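Local coordinates for arsenate Reductase (Corynebacterium glutamicum, PDB 3T38), which reduces arsenate to arsenite, probably with electrons from thioredoxin, using a low molecular weight tyrosine phosphatase fold, at residues P80-L85 against K206-S211; E122-V127 against D188-I193; L126-L131 against V136-A141; K144-D149 against G163-M168; S154-T159 against R202-S207. All blocks are in the same frame, centred on the assembly; numbering follows the deposited sequence.

Overall arrangement
Contacts 1 and 5 dock helix 190-211 on the parallel sheet of a low molecular weight phosphatase fold; contacts 2, 3 and 4 join helices and loops around it. Contacts 1 and 5 place the last turns of helix 190-211 on neighbouring strands 83-88 and 156-159; their centres are 6 Å apart. Contact 2 holds the start of the same helix, 26 Å from contact 1 between centres. Contact 3 shares Leu126 and Val127 with contact 2, and their centres are 10 Å apart. Contact 4 lies on the opposite side of the chain's centre from contact 3. It joins the subunit interface, and the side chain of Asp148 is about 8 Å from the bound dithiane diol.

Contact 1: P80-L85 against K206-S211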
# COMPACT_ATOMS: atom_id res chain seq x y z
N PRO A 80 15.43 -0.48 -22.12
CA PRO A 80 14.02 -0.36 -21.90
C PRO A 80 13.35 0.67 -22.85
O PRO A 80 13.92 1.70 -23.22
CB PRO A 80 13.93 0.06 -20.44
CG PRO A 80 15.22 0.75 -20.17
CD PRO A 80 16.23 0.01 -20.97
N VAL A 81 12.13 0.34 -23.25
CA VAL A 81 11.28 1.29 -23.96
C VAL A 81 10.87 2.36 -22.93
O VAL A 81 11.00 2.14 -21.73
CB VAL A 81 10.05 0.51 -24.56
CG1 VAL A 81 10.54 -0.47 -25.69
CG2 VAL A 81 9.33 -0.30 -23.48
N PRO A 82 10.40 3.53 -23.38
CA PRO A 82 9.80 4.51 -22.46
C PRO A 82 8.76 3.90 -21.56
O PRO A 82 8.00 3.03 -21.99
CB PRO A 82 9.12 5.52 -23.39
CG PRO A 82 9.94 5.41 -24.69
CD PRO A 82 10.36 3.97 -24.79
N GLN A 83 8.72 4.36 -20.33
CA GLN A 83 7.87 3.85 -19.27
C GLN A 83 6.94 4.98 -18.85
O GLN A 83 7.38 6.06 -18.46
CB GLN A 83 8.73 3.45 -18.11
CG GLN A 83 10.05 2.59 -18.51
CD GLN A 83 9.76 1.08 -18.51
OE1 GLN A 83 9.20 0.55 -17.55
NE2 GLN A 83 10.10 0.42 -19.58
N VAL A 84 5.63 4.77 -18.93
CA VAL A 84 4.67 5.83 -18.62
C VAL A 84 3.72 5.37 -17.52
O VAL A 84 3.33 4.19 -17.49
CB VAL A 84 3.88 6.15 -19.86
CG1 VAL A 84 2.83 7.22 -19.61
CG2 VAL A 84 4.84 6.53 -21.03
N LEU A 85 3.38 6.30 -16.61
CA LEU A 85 2.51 6.01 -15.53
C LEU A 85 1.35 7.04 -15.47
O LEU A 85 1.59 8.25 -15.46
CB LEU A 85 3.31 6.05 -14.22
CG LEU A 85 2.40 5.99 -12.97
CD1 LEU A 85 1.78 4.62 -12.71
CD2 LEU A 85 3.05 6.48 -11.72
N LYS A 206 2.22 11.05 -30.01
CA LYS A 206 2.99 11.79 -31.01
C LYS A 206 4.22 12.37 -30.37
O LYS A 206 5.33 12.21 -30.88
CB LYS A 206 2.14 12.85 -31.73
CG LYS A 206 1.03 12.27 -32.69
CD LYS A 206 -0.11 13.31 -33.03
CE LYS A 206 -1.07 12.83 -34.12
NZ LYS A 206 -0.71 13.39 -35.50
N SER A 207 4.06 13.00 -29.21
CA SER A 207 5.21 13.64 -28.58
C SER A 207 6.31 12.66 -28.11
O SER A 207 7.50 12.90 -28.33
CB SER A 207 4.76 14.59 -27.48
OG SER A 207 5.80 14.82 -26.58
N ILE A 208 5.90 11.55 -27.50
CA ILE A 208 6.80 10.51 -27.13
C ILE A 208 7.59 9.96 -28.31
O ILE A 208 8.80 9.86 -28.21
CB ILE A 208 6.04 9.32 -26.42
CG1 ILE A 208 5.41 9.79 -25.11
CG2 ILE A 208 6.96 8.08 -26.28
CD1 ILE A 208 4.62 8.68 -24.37
N GLN A 209 6.92 9.57 -29.40
CA GLN A 209 7.58 9.12 -30.62
C GLN A 209 8.66 10.06 -31.14
O GLN A 209 9.75 9.62 -31.51
CB GLN A 209 6.57 8.94 -31.73
CG GLN A 209 5.99 7.58 -31.81
CD GLN A 209 4.89 7.49 -32.86
OE1 GLN A 209 3.92 8.25 -32.82
NE2 GLN A 209 5.05 6.56 -33.81
N LEU A 210 8.32 11.33 -31.21
CA LEU A 210 9.28 12.36 -31.60
C LEU A 210 10.45 12.47 -30.60
O LEU A 210 11.59 12.49 -31.01
CB LEU A 210 8.59 13.72 -31.67
CG LEU A 210 7.93 14.09 -33.00
CD1 LEU A 210 6.65 14.97 -32.80
CD2 LEU A 210 9.00 14.74 -33.93
N SER A 211 10.16 12.55 -29.31
CA SER A 211 11.22 12.81 -28.34
C SER A 211 12.29 11.69 -28.22
O SER A 211 13.42 12.00 -27.86
CB SER A 211 10.66 13.29 -27.00
OG SER A 211 9.99 12.25 -26.33
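Ile208 meets Val84 and Pro82 where the C-terminal helix 190-211 lies on the parallel sheet of the low molecular weight phosphatase fold. All contacts across the two segments are apolar. Ile208 and Val84 meet end to end, with Ile208 CD1 4.0 Å from Val84 CG2. The chain of Ile208 is extended at its second torsion (chi2 179°), which carries CD1 out to the valine. Its other branch serves the proline: Ile208 CG2 lies 4.3 Å from Pro82 CG. One isoleucine thus spans two residues that point to the same side of the chain.

A chi1 of 179° places CG1 of Val84 on the far side from its backbone N. This leaves CG2, the branch beside that nitrogen, to touch the helix. Val84 also packs on Tyr156 and Ile158 of the neighbouring strand, and Ile208 also rests on Tyr156. Backbone bonds from Pro82 and Val84 to Glu111 and from Val84 to Arg113 tie the segment to strand 111-116.

Between the two contact residues, Gln83 points to the other side of the strand. Its amide folds back on the preceding loop and is also held by Arg113 through OE1. Gln83 NE2 donates to Val81 O at 2.9 Å, nearly straight at 164°, and the carbonyl oxygen lies close to the amide plane.

Contact 2: E122-V127 against D188-I193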
# COMPACT_ATOMS: atom_id res chain seq x y z
N GLU A 122 -12.92 -2.54 -8.29
CA GLU A 122 -12.93 -2.96 -9.70
C GLU A 122 -13.00 -1.76 -10.65
O GLU A 122 -13.38 -0.65 -10.26
CB GLU A 122 -14.10 -3.91 -10.00
CG GLU A 122 -14.07 -5.29 -9.29
CD GLU A 122 -15.14 -6.23 -9.84
OE1 GLU A 122 -15.82 -5.84 -10.83
OE2 GLU A 122 -15.34 -7.35 -9.30
N ILE A 123 -12.60 -1.99 -11.89
CA ILE A 123 -12.71 -0.99 -12.92
C ILE A 123 -14.22 -0.60 -13.05
O ILE A 123 -15.09 -1.42 -12.90
CB ILE A 123 -12.26 -1.54 -14.30
CG1 ILE A 123 -10.86 -2.20 -14.26
CG2 ILE A 123 -12.35 -0.48 -15.38
CD1 ILE A 123 -9.83 -1.45 -13.57
N HIS A 124 -14.49 0.66 -13.37
CA HIS A 124 -15.85 1.10 -13.67
C HIS A 124 -16.37 0.24 -14.87
O HIS A 124 -15.74 0.15 -15.90
CB HIS A 124 -15.81 2.59 -14.02
CG HIS A 124 -17.14 3.26 -13.99
ND1 HIS A 124 -18.20 2.87 -14.80
CD2 HIS A 124 -17.59 4.30 -13.25
CE1 HIS A 124 -19.24 3.65 -14.56
NE2 HIS A 124 -18.90 4.52 -13.62
N PRO A 125 -17.52 -0.42 -14.69
CA PRO A 125 -18.12 -1.25 -15.72
C PRO A 125 -18.37 -0.55 -17.05
O PRO A 125 -18.19 -1.16 -18.11
CB PRO A 125 -19.48 -1.63 -15.10
CG PRO A 125 -19.32 -1.56 -13.71
CD PRO A 125 -18.20 -0.56 -13.40
N LEU A 126 -18.79 0.71 -17.01
CA LEU A 126 -18.94 1.52 -18.24
C LEU A 126 -17.62 1.79 -18.97
O LEU A 126 -17.57 1.84 -20.21
CB LEU A 126 -19.67 2.84 -17.96
CG LEU A 126 -21.15 2.98 -18.26
CD1 LEU A 126 -21.44 3.17 -19.78
CD2 LEU A 126 -22.01 1.80 -17.67
N VAL A 127 -16.55 2.01 -18.24
CA VAL A 127 -15.21 2.04 -18.86
C VAL A 127 -14.95 0.76 -19.66
O VAL A 127 -14.65 0.79 -20.84
CB VAL A 127 -14.10 2.26 -17.80
CG1 VAL A 127 -12.71 2.16 -18.44
CG2 VAL A 127 -14.30 3.59 -17.13
N ASP A 188 -17.68 15.31 -16.56
CA ASP A 188 -18.51 14.99 -17.74
C ASP A 188 -18.98 13.52 -17.72
O ASP A 188 -18.55 12.75 -16.83
CB ASP A 188 -17.72 15.33 -19.03
CG ASP A 188 -17.36 16.84 -19.12
OD1 ASP A 188 -18.26 17.75 -19.13
OD2 ASP A 188 -16.14 17.12 -19.18
N LYS A 189 -19.86 13.13 -18.67
CA LYS A 189 -20.30 11.71 -18.84
C LYS A 189 -19.06 10.82 -19.08
O LYS A 189 -18.08 11.31 -19.64
CB LYS A 189 -21.24 11.56 -20.05
CG LYS A 189 -22.59 12.24 -19.95
CD LYS A 189 -23.39 12.06 -21.25
CE LYS A 189 -23.99 10.62 -21.39
NZ LYS A 189 -25.36 10.54 -22.03
N ILE A 190 -19.09 9.54 -18.68
CA ILE A 190 -17.92 8.65 -18.92
C ILE A 190 -17.49 8.68 -20.41
O ILE A 190 -16.30 8.76 -20.75
CB ILE A 190 -18.13 7.16 -18.38
CG1 ILE A 190 -18.23 7.13 -16.84
CG2 ILE A 190 -16.92 6.26 -18.75
CD1 ILE A 190 -16.97 7.75 -16.14
N GLN A 191 -18.49 8.59 -21.28
CA GLN A 191 -18.41 8.86 -22.71
C GLN A 191 -17.46 10.02 -23.07
O GLN A 191 -16.53 9.81 -23.84
CB GLN A 191 -19.87 9.14 -23.27
N GLU A 192 -17.70 11.20 -22.50
CA GLU A 192 -16.96 12.42 -22.83
C GLU A 192 -15.55 12.46 -22.28
O GLU A 192 -14.63 12.92 -22.95
CB GLU A 192 -17.76 13.63 -22.34
CG GLU A 192 -19.03 13.91 -23.19
CD GLU A 192 -20.07 14.75 -22.44
OE1 GLU A 192 -20.18 14.65 -21.20
OE2 GLU A 192 -20.81 15.51 -23.11
N ILE A 193 -15.39 11.99 -21.06
CA ILE A 193 -14.07 11.82 -20.46
C ILE A 193 -13.18 10.90 -21.35
O ILE A 193 -12.03 11.17 -21.52
CB ILE A 193 -14.22 11.20 -19.01
CG1 ILE A 193 -14.93 12.16 -18.07
CG2 ILE A 193 -12.83 10.84 -18.39
CD1 ILE A 193 -15.36 11.46 -16.77
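Ile190 packs against one face of the His124 imidazole, and its two branches divide the contact between them. Ile190 CG1 lies over that face of the His124 ring, 4.1 Å from the plane and displaced toward the rim. The ring atom closest to it is His124 NE2, at 4.2 Å from Ile190 CG1. The other branch turns to the helix that follows the histidine. There Ile190 CG2 is 4.1 Å from Val127 CG2, and the two side chains stand nearly perpendicular. Leu126 adds a looser touch through its CB at 4.5 Å from Ile190 CG2.

The ring is fixed by its own backbone. A chi1 of -164° swings the imidazole away from the backbone N of His124, and ND1 accepts from Leu126 N at 3.1 Å. The donor lies in the ring plane, although the N-H is bent at 138°. The bond caps helix 125-133 and holds one ring face toward Ile190.

Helix 190-211 is fastened at its own start. Lys189 is the N-cap residue, and its backbone N makes a hydrogen bond to Glu192 OE1 at 3.0 Å. Val127 also packs on Ile97 of helix 94-106, and His124 has a backbone bond to Ala92. The arrangement is a meeting of two helix N-termini, the first capped by His124, on one flank of the low molecular weight phosphatase fold.

Contact 3: L126-L131 against V136-A141; sequences LVLEIL and VNISDA
The backbone of Val136 returns to the helix it has just left: Val136 N donates to Leu131 O at 2.9 Å with an N-H...O angle of 164°. The bond is straight at the hydrogen, but the donor stands well above the carbonyl plane. It draws the loop back along helix 125-133, where the CB atoms of Leu131 and Val136 come within 4.2 Å.

Ile138 is met by both leucines. Its CG1 is anti to the backbone N (chi1 175°), which carries CG1 to them; the chain then bends at chi2 (71°), and CD1 stays beside Leu131 CD1. CG2 takes the crowded position between the backbone N and the carbonyl carbon. Leu131 lies nearly perpendicular to Ile138, with Leu131 CD1 3.9 Å from both CG1 and CD1 of Ile138. Closer to the backbone, Leu131 CB is 4.1 Å from Ile138 CG2. Leu128 comes to the same side chain from one turn earlier, placing its CD1 3.9 Å from Ile138 CG1. Ile138 is thus flanked by two leucines of one helix face.

Val136 also packs on Ala100 and His104 of helix 94-106. A type I turn from Ile138 to Ala141 then leads the chain away. The chemistry combines one backbone hydrogen bond with branched apolar side chains. The bond pins Val136 next to the last turn of the helix, and the dispersion contacts hold Ile138 itself against the helix.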
# COMPACT_ATOMS: atom_id res chain seq x y z
N LEU A 126 -18.79 0.71 -17.01
CA LEU A 126 -18.94 1.52 -18.24
C LEU A 126 -17.62 1.79 -18.97
O LEU A 126 -17.57 1.84 -20.21
CB LEU A 126 -19.67 2.84 -17.96
CG LEU A 126 -21.15 2.98 -18.26
CD1 LEU A 126 -21.44 3.17 -19.78
CD2 LEU A 126 -22.01 1.80 -17.67
N VAL A 127 -16.55 2.01 -18.24
CA VAL A 127 -15.21 2.04 -18.86
C VAL A 127 -14.95 0.76 -19.66
O VAL A 127 -14.65 0.79 -20.84
CB VAL A 127 -14.10 2.26 -17.80
CG1 VAL A 127 -12.71 2.16 -18.44
CG2 VAL A 127 -14.30 3.59 -17.13
N LEU A 128 -15.12 -0.37 -19.01
CA LEU A 128 -14.96 -1.65 -19.66
C LEU A 128 -15.82 -1.74 -20.92
O LEU A 128 -15.30 -2.06 -21.99
CB LEU A 128 -15.36 -2.79 -18.69
CG LEU A 128 -14.36 -3.66 -17.90
CD1 LEU A 128 -13.05 -2.98 -17.56
CD2 LEU A 128 -14.99 -4.28 -16.63
N GLU A 129 -17.12 -1.47 -20.78
CA GLU A 129 -18.04 -1.55 -21.91
C GLU A 129 -17.68 -0.60 -23.09
O GLU A 129 -17.65 -1.06 -24.24
CB GLU A 129 -19.52 -1.44 -21.48
CG GLU A 129 -20.53 -1.36 -22.69
CD GLU A 129 -22.02 -1.30 -22.29
OE1 GLU A 129 -22.33 -1.22 -21.08
OE2 GLU A 129 -22.89 -1.37 -23.19
N ILE A 130 -17.41 0.69 -22.80
CA ILE A 130 -17.12 1.67 -23.87
C ILE A 130 -15.81 1.36 -24.60
O ILE A 130 -15.75 1.43 -25.83
CB ILE A 130 -17.03 3.17 -23.38
CG1 ILE A 130 -18.23 3.64 -22.54
CG2 ILE A 130 -16.81 4.13 -24.57
CD1 ILE A 130 -19.50 3.59 -23.20
N LEU A 131 -14.75 1.06 -23.84
CA LEU A 131 -13.46 0.71 -24.44
C LEU A 131 -13.64 -0.53 -25.28
O LEU A 131 -13.24 -0.56 -26.43
CB LEU A 131 -12.39 0.49 -23.37
CG LEU A 131 -11.92 1.76 -22.65
CD1 LEU A 131 -10.84 1.41 -21.68
CD2 LEU A 131 -11.47 2.87 -23.67
N VAL A 136 -10.86 -1.54 -27.87
CA VAL A 136 -9.64 -1.29 -27.11
C VAL A 136 -9.55 -2.32 -26.00
O VAL A 136 -10.43 -2.36 -25.12
CB VAL A 136 -9.57 0.13 -26.50
CG1 VAL A 136 -8.38 0.19 -25.48
CG2 VAL A 136 -9.43 1.20 -27.59
N ASN A 137 -8.49 -3.13 -26.04
CA ASN A 137 -8.20 -4.14 -25.03
C ASN A 137 -7.92 -3.54 -23.64
O ASN A 137 -7.12 -2.58 -23.49
CB ASN A 137 -7.06 -5.04 -25.48
CG ASN A 137 -7.17 -5.47 -26.97
OD1 ASN A 137 -8.27 -5.71 -27.52
ND2 ASN A 137 -6.00 -5.58 -27.62
N ILE A 138 -8.58 -4.12 -22.63
CA ILE A 138 -8.67 -3.55 -21.29
C ILE A 138 -8.90 -4.68 -20.28
O ILE A 138 -9.33 -4.44 -19.12
CB ILE A 138 -9.83 -2.49 -21.23
CG1 ILE A 138 -10.06 -1.94 -19.83
CG2 ILE A 138 -11.14 -3.10 -21.72
CD1 ILE A 138 -9.01 -1.02 -19.27
N SER A 139 -8.59 -5.91 -20.70
CA SER A 139 -9.12 -7.07 -20.00
C SER A 139 -8.47 -7.44 -18.65
O SER A 139 -9.18 -7.60 -17.64
CB SER A 139 -9.26 -8.28 -20.95
OG SER A 139 -9.98 -7.88 -22.13
N ASP A 140 -7.14 -7.58 -18.62
CA ASP A 140 -6.48 -7.89 -17.32
C ASP A 140 -6.14 -6.67 -16.45
O ASP A 140 -5.11 -6.62 -15.76
CB ASP A 140 -5.27 -8.76 -17.56
CG ASP A 140 -5.68 -10.17 -18.00
OD1 ASP A 140 -6.22 -10.96 -17.16
OD2 ASP A 140 -5.48 -10.48 -19.20
N ALA A 141 -7.01 -5.66 -16.51
CA ALA A 141 -6.75 -4.42 -15.80
C ALA A 141 -7.43 -4.55 -14.45
O ALA A 141 -8.42 -5.29 -14.32
CB ALA A 141 -7.29 -3.26 -16.58

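Contact 4: K144-D149 against G163-M168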
# COMPACT_ATOMS: atom_id res chain seq x y z
N LYS A 144 -5.32 -0.54 -8.45
CA LYS A 144 -4.18 -0.93 -7.58
C LYS A 144 -3.65 0.35 -6.99
O LYS A 144 -3.71 1.38 -7.66
CB LYS A 144 -3.11 -1.64 -8.37
CG LYS A 144 -2.43 -0.83 -9.54
CD LYS A 144 -1.78 -1.78 -10.64
CE LYS A 144 -2.83 -2.19 -11.75
NZ LYS A 144 -3.47 -0.92 -12.27
N PRO A 145 -3.07 0.29 -5.78
CA PRO A 145 -2.52 1.55 -5.26
C PRO A 145 -1.23 1.97 -5.90
O PRO A 145 -0.37 1.13 -6.27
CB PRO A 145 -2.23 1.24 -3.79
CG PRO A 145 -1.81 -0.27 -3.77
CD PRO A 145 -2.63 -0.90 -4.99
N LEU A 146 -1.03 3.28 -5.94
CA LEU A 146 0.28 3.85 -6.25
C LEU A 146 1.40 3.29 -5.38
O LEU A 146 1.28 3.22 -4.17
CB LEU A 146 0.23 5.36 -6.06
CG LEU A 146 1.44 6.12 -6.57
CD1 LEU A 146 1.69 5.82 -8.12
CD2 LEU A 146 1.10 7.61 -6.22
N THR A 147 2.50 2.93 -5.98
CA THR A 147 3.66 2.43 -5.22
C THR A 147 4.90 3.14 -5.79
O THR A 147 4.88 3.68 -6.88
CB THR A 147 3.83 0.91 -5.35
OG1 THR A 147 3.94 0.58 -6.74
CG2 THR A 147 2.64 0.09 -4.67
N ASP A 148 5.95 3.18 -5.01
CA ASP A 148 7.12 3.97 -5.33
C ASP A 148 7.89 3.33 -6.47
O ASP A 148 8.38 4.04 -7.32
CB ASP A 148 8.06 4.05 -4.10
CG ASP A 148 9.18 5.06 -4.27
OD1 ASP A 148 8.86 6.28 -4.32
OD2 ASP A 148 10.34 4.63 -4.31
N ASP A 149 8.00 2.00 -6.50
CA ASP A 149 8.82 1.37 -7.54
C ASP A 149 8.37 1.85 -8.94
O ASP A 149 9.20 2.15 -9.78
CB ASP A 149 8.76 -0.15 -7.47
CG ASP A 149 7.40 -0.67 -7.07
OD1 ASP A 149 6.32 -0.08 -7.44
OD2 ASP A 149 7.41 -1.60 -6.26
N GLY A 163 -4.39 14.48 -6.52
CA GLY A 163 -3.91 15.37 -5.47
C GLY A 163 -2.41 15.13 -5.35
O GLY A 163 -1.83 14.28 -6.09
N ASP A 164 -1.80 15.86 -4.42
CA ASP A 164 -0.35 15.80 -4.20
C ASP A 164 0.01 14.52 -3.42
O ASP A 164 0.30 14.58 -2.22
CB ASP A 164 0.12 17.08 -3.46
CG ASP A 164 1.65 17.18 -3.32
OD1 ASP A 164 2.39 16.38 -3.94
OD2 ASP A 164 2.14 18.07 -2.56
N VAL A 165 -0.01 13.37 -4.09
CA VAL A 165 0.32 12.09 -3.43
C VAL A 165 1.60 11.45 -4.00
O VAL A 165 1.98 10.34 -3.59
CB VAL A 165 -0.78 11.04 -3.61
CG1 VAL A 165 -2.13 11.50 -2.95
CG2 VAL A 165 -0.91 10.68 -5.09
N CYS A 166 2.19 12.10 -5.00
CA CYS A 166 3.19 11.44 -5.79
C CYS A 166 4.53 12.12 -5.59
O CYS A 166 4.63 13.29 -5.83
CB CYS A 166 2.80 11.37 -7.28
SG CYS A 166 4.06 10.44 -8.17
N PRO A 167 5.55 11.38 -5.10
CA PRO A 167 6.84 12.08 -4.93
C PRO A 167 7.44 12.54 -6.25
O PRO A 167 7.26 11.90 -7.29
CB PRO A 167 7.75 11.03 -4.23
CG PRO A 167 7.03 9.70 -4.36
CD PRO A 167 5.53 10.11 -4.36
N MSE A 168 8.14 13.65 -6.18
CA MSE A 168 8.67 14.34 -7.33
C MSE A 168 10.14 13.99 -7.65
O MSE A 168 11.01 14.76 -7.31
CB MSE A 168 8.57 15.83 -7.03
CG MSE A 168 8.03 16.62 -8.17
SE MSE A 168 6.22 16.09 -8.71
CE MSE A 168 5.27 17.66 -7.95
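Asp148 OD2 is gripped by two arginines, forming salt bridges with Arg152 NE and with Arg36 NH2 of the second subunit. The other oxygen, Asp148 OD1, is hydrogen-bonded to Tyr169 OH and lies 3.9 Å from Pro167 CG. The first torsion of Asp148 (chi1 -170°) points the carboxylate away from its own backbone N and turns it to the proline. The touch on the proline is van der Waals.

The apolar half lies one residue before Thr147. Leu146 CD2 comes 3.8 Å from Val165 CG2, the two side chains slanting past each other. The same methyl is 4.3 Å from Cys166 CB and also approaches the backbone oxygen of Val165. Between these two halves, Thr147 OG1 donates to Asp149 OD1 at 2.6 Å, arriving on the syn side of the carboxylate.

Two residues of the dithiane diol pocket, Arg66 and Tyr37, hold Asp149 OD2, while Glu40 of the second subunit accepts from the backbone N of Asp148 and of Asp149. The contact thus joins the segment leading into helix 148-153 to the loop between strands 156-159 and 173-176. Leu146 and Cys166 both pack on Ile87 of strand 83-88 and on Ile151 of helix 148-153.

Contact 5: S154-T159 against R202-S207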
# COMPACT_ATOMS: atom_id res chain seq x y z
N SER A 154 9.37 5.18 -14.04
CA SER A 154 8.64 5.86 -15.08
C SER A 154 9.49 7.01 -15.72
O SER A 154 10.24 7.69 -15.01
CB SER A 154 7.32 6.38 -14.51
OG SER A 154 6.45 5.30 -14.21
N ASP A 155 9.41 7.17 -17.04
CA ASP A 155 9.98 8.37 -17.73
C ASP A 155 8.94 9.51 -17.80
O ASP A 155 9.30 10.65 -17.88
CB ASP A 155 10.45 8.03 -19.15
CG ASP A 155 11.50 6.94 -19.18
OD1 ASP A 155 12.66 7.22 -18.81
OD2 ASP A 155 11.19 5.77 -19.52
N TYR A 156 7.64 9.17 -17.78
CA TYR A 156 6.53 10.14 -17.79
C TYR A 156 5.58 9.77 -16.66
O TYR A 156 5.22 8.60 -16.54
CB TYR A 156 5.73 10.05 -19.10
CG TYR A 156 6.47 10.51 -20.33
CD1 TYR A 156 7.43 9.69 -20.92
CD2 TYR A 156 6.24 11.79 -20.88
CE1 TYR A 156 8.16 10.09 -22.03
CE2 TYR A 156 6.98 12.24 -22.05
CZ TYR A 156 7.95 11.37 -22.60
OH TYR A 156 8.68 11.72 -23.72
N VAL A 157 5.16 10.74 -15.86
CA VAL A 157 4.20 10.45 -14.80
C VAL A 157 3.09 11.43 -15.01
O VAL A 157 3.33 12.63 -14.95
CB VAL A 157 4.80 10.69 -13.36
CG1 VAL A 157 3.71 10.60 -12.29
CG2 VAL A 157 6.00 9.74 -13.04
N ILE A 158 1.88 10.92 -15.26
CA ILE A 158 0.73 11.79 -15.61
C ILE A 158 -0.31 11.67 -14.55
O ILE A 158 -0.85 10.63 -14.31
CB ILE A 158 0.10 11.51 -17.02
CG1 ILE A 158 1.10 11.74 -18.16
CG2 ILE A 158 -1.08 12.41 -17.31
CD1 ILE A 158 2.05 10.60 -18.38
N THR A 159 -0.62 12.80 -13.99
CA THR A 159 -1.50 13.00 -12.88
C THR A 159 -2.90 13.44 -13.35
O THR A 159 -3.01 14.27 -14.23
CB THR A 159 -0.80 14.10 -12.00
OG1 THR A 159 -0.21 13.41 -10.87
CG2 THR A 159 -1.68 15.19 -11.59
N ARG A 202 -3.42 10.94 -27.77
CA ARG A 202 -2.85 11.10 -29.13
C ARG A 202 -1.67 12.05 -29.20
O ARG A 202 -0.67 11.71 -29.81
CB ARG A 202 -3.91 11.46 -30.16
CG ARG A 202 -4.94 10.37 -30.35
CD ARG A 202 -6.08 10.94 -31.18
NE ARG A 202 -7.11 9.96 -31.44
CZ ARG A 202 -7.07 9.09 -32.44
NH1 ARG A 202 -6.04 9.05 -33.27
NH2 ARG A 202 -8.07 8.24 -32.60
N GLU A 203 -1.78 13.20 -28.55
CA GLU A 203 -0.70 14.19 -28.55
C GLU A 203 0.48 13.68 -27.75
O GLU A 203 1.61 13.89 -28.14
CB GLU A 203 -1.14 15.55 -28.00
CG GLU A 203 -2.20 16.22 -28.85
CD GLU A 203 -1.87 16.25 -30.37
OE1 GLU A 203 -0.74 16.71 -30.75
OE2 GLU A 203 -2.75 15.82 -31.18
N LEU A 204 0.20 13.00 -26.64
CA LEU A 204 1.24 12.49 -25.82
C LEU A 204 2.05 11.45 -26.61
O LEU A 204 3.26 11.55 -26.63
CB LEU A 204 0.71 11.89 -24.52
CG LEU A 204 1.74 11.07 -23.73
CD1 LEU A 204 2.87 11.97 -23.16
CD2 LEU A 204 1.10 10.29 -22.60
N TRP A 205 1.36 10.52 -27.29
CA TRP A 205 2.01 9.50 -28.13
C TRP A 205 2.81 10.09 -29.31
O TRP A 205 3.98 9.73 -29.55
CB TRP A 205 0.96 8.48 -28.59
CG TRP A 205 1.42 7.42 -29.60
CD1 TRP A 205 0.78 7.07 -30.77
CD2 TRP A 205 2.61 6.63 -29.53
NE1 TRP A 205 1.50 6.09 -31.40
CE2 TRP A 205 2.62 5.80 -30.67
CE3 TRP A 205 3.67 6.55 -28.62
CZ2 TRP A 205 3.66 4.89 -30.92
CZ3 TRP A 205 4.70 5.64 -28.85
CH2 TRP A 205 4.69 4.81 -30.00
N LYS A 206 2.22 11.05 -30.01
CA LYS A 206 2.99 11.79 -31.01
C LYS A 206 4.22 12.37 -30.37
O LYS A 206 5.33 12.21 -30.88
CB LYS A 206 2.14 12.85 -31.73
CG LYS A 206 1.03 12.27 -32.69
CD LYS A 206 -0.11 13.31 -33.03
CE LYS A 206 -1.07 12.83 -34.12
NZ LYS A 206 -0.71 13.39 -35.50
N SER A 207 4.06 13.00 -29.21
CA SER A 207 5.21 13.64 -28.58
C SER A 207 6.31 12.66 -28.11
O SER A 207 7.50 12.90 -28.33
CB SER A 207 4.76 14.59 -27.48
OG SER A 207 5.80 14.82 -26.58
O HOH W 1 8.00 13.81 -24.89
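Leu204 fits its two methyls against Tyr156 and Ile158, which point from strand 156-159 toward helix 190-211. The leucine side chain leaves the helix with CG across from the backbone N (chi1 168°), and its second torsion is near 68°. This conformation turns Leu204 CD1 to the tyrosine and CD2 to the isoleucine. Leu204 CD1 lies 4.1 Å from Tyr156 CD2, approaching the ring obliquely. The two side chains run alongside in opposite senses. Leu204 CD2 is 4.3 Å from Ile158 CD1, a slightly looser touch.

In Tyr156 the ring stands opposite the carbonyl carbon (chi1 -68°), and this sends it off the strand, slanting toward the helix and its C-terminal end. Its hydroxyl therefore passes Leu204 and arrives near Ser207. A water in the plane of the ring sits between them, 2.5 Å from Tyr156 OH and 3.0 Å from Ser207 OG. The first of these distances is short for a water bond and is doubtful in detail. Ser211 OG, one turn further along the helix, is hydrogen-bonded directly to Tyr156 OH.

Ile158 and Leu204 both also pack on Leu175 of strand 173-176, and the Tyr156 ring meets that of His173. The contact is therefore mixed, apolar at Leu204 and polar at the tyrosine hydroxyl. Dispersion holds the leucine to the sheet, while the tyrosine carries its polar end past that apolar layer to serine hydroxyls and water.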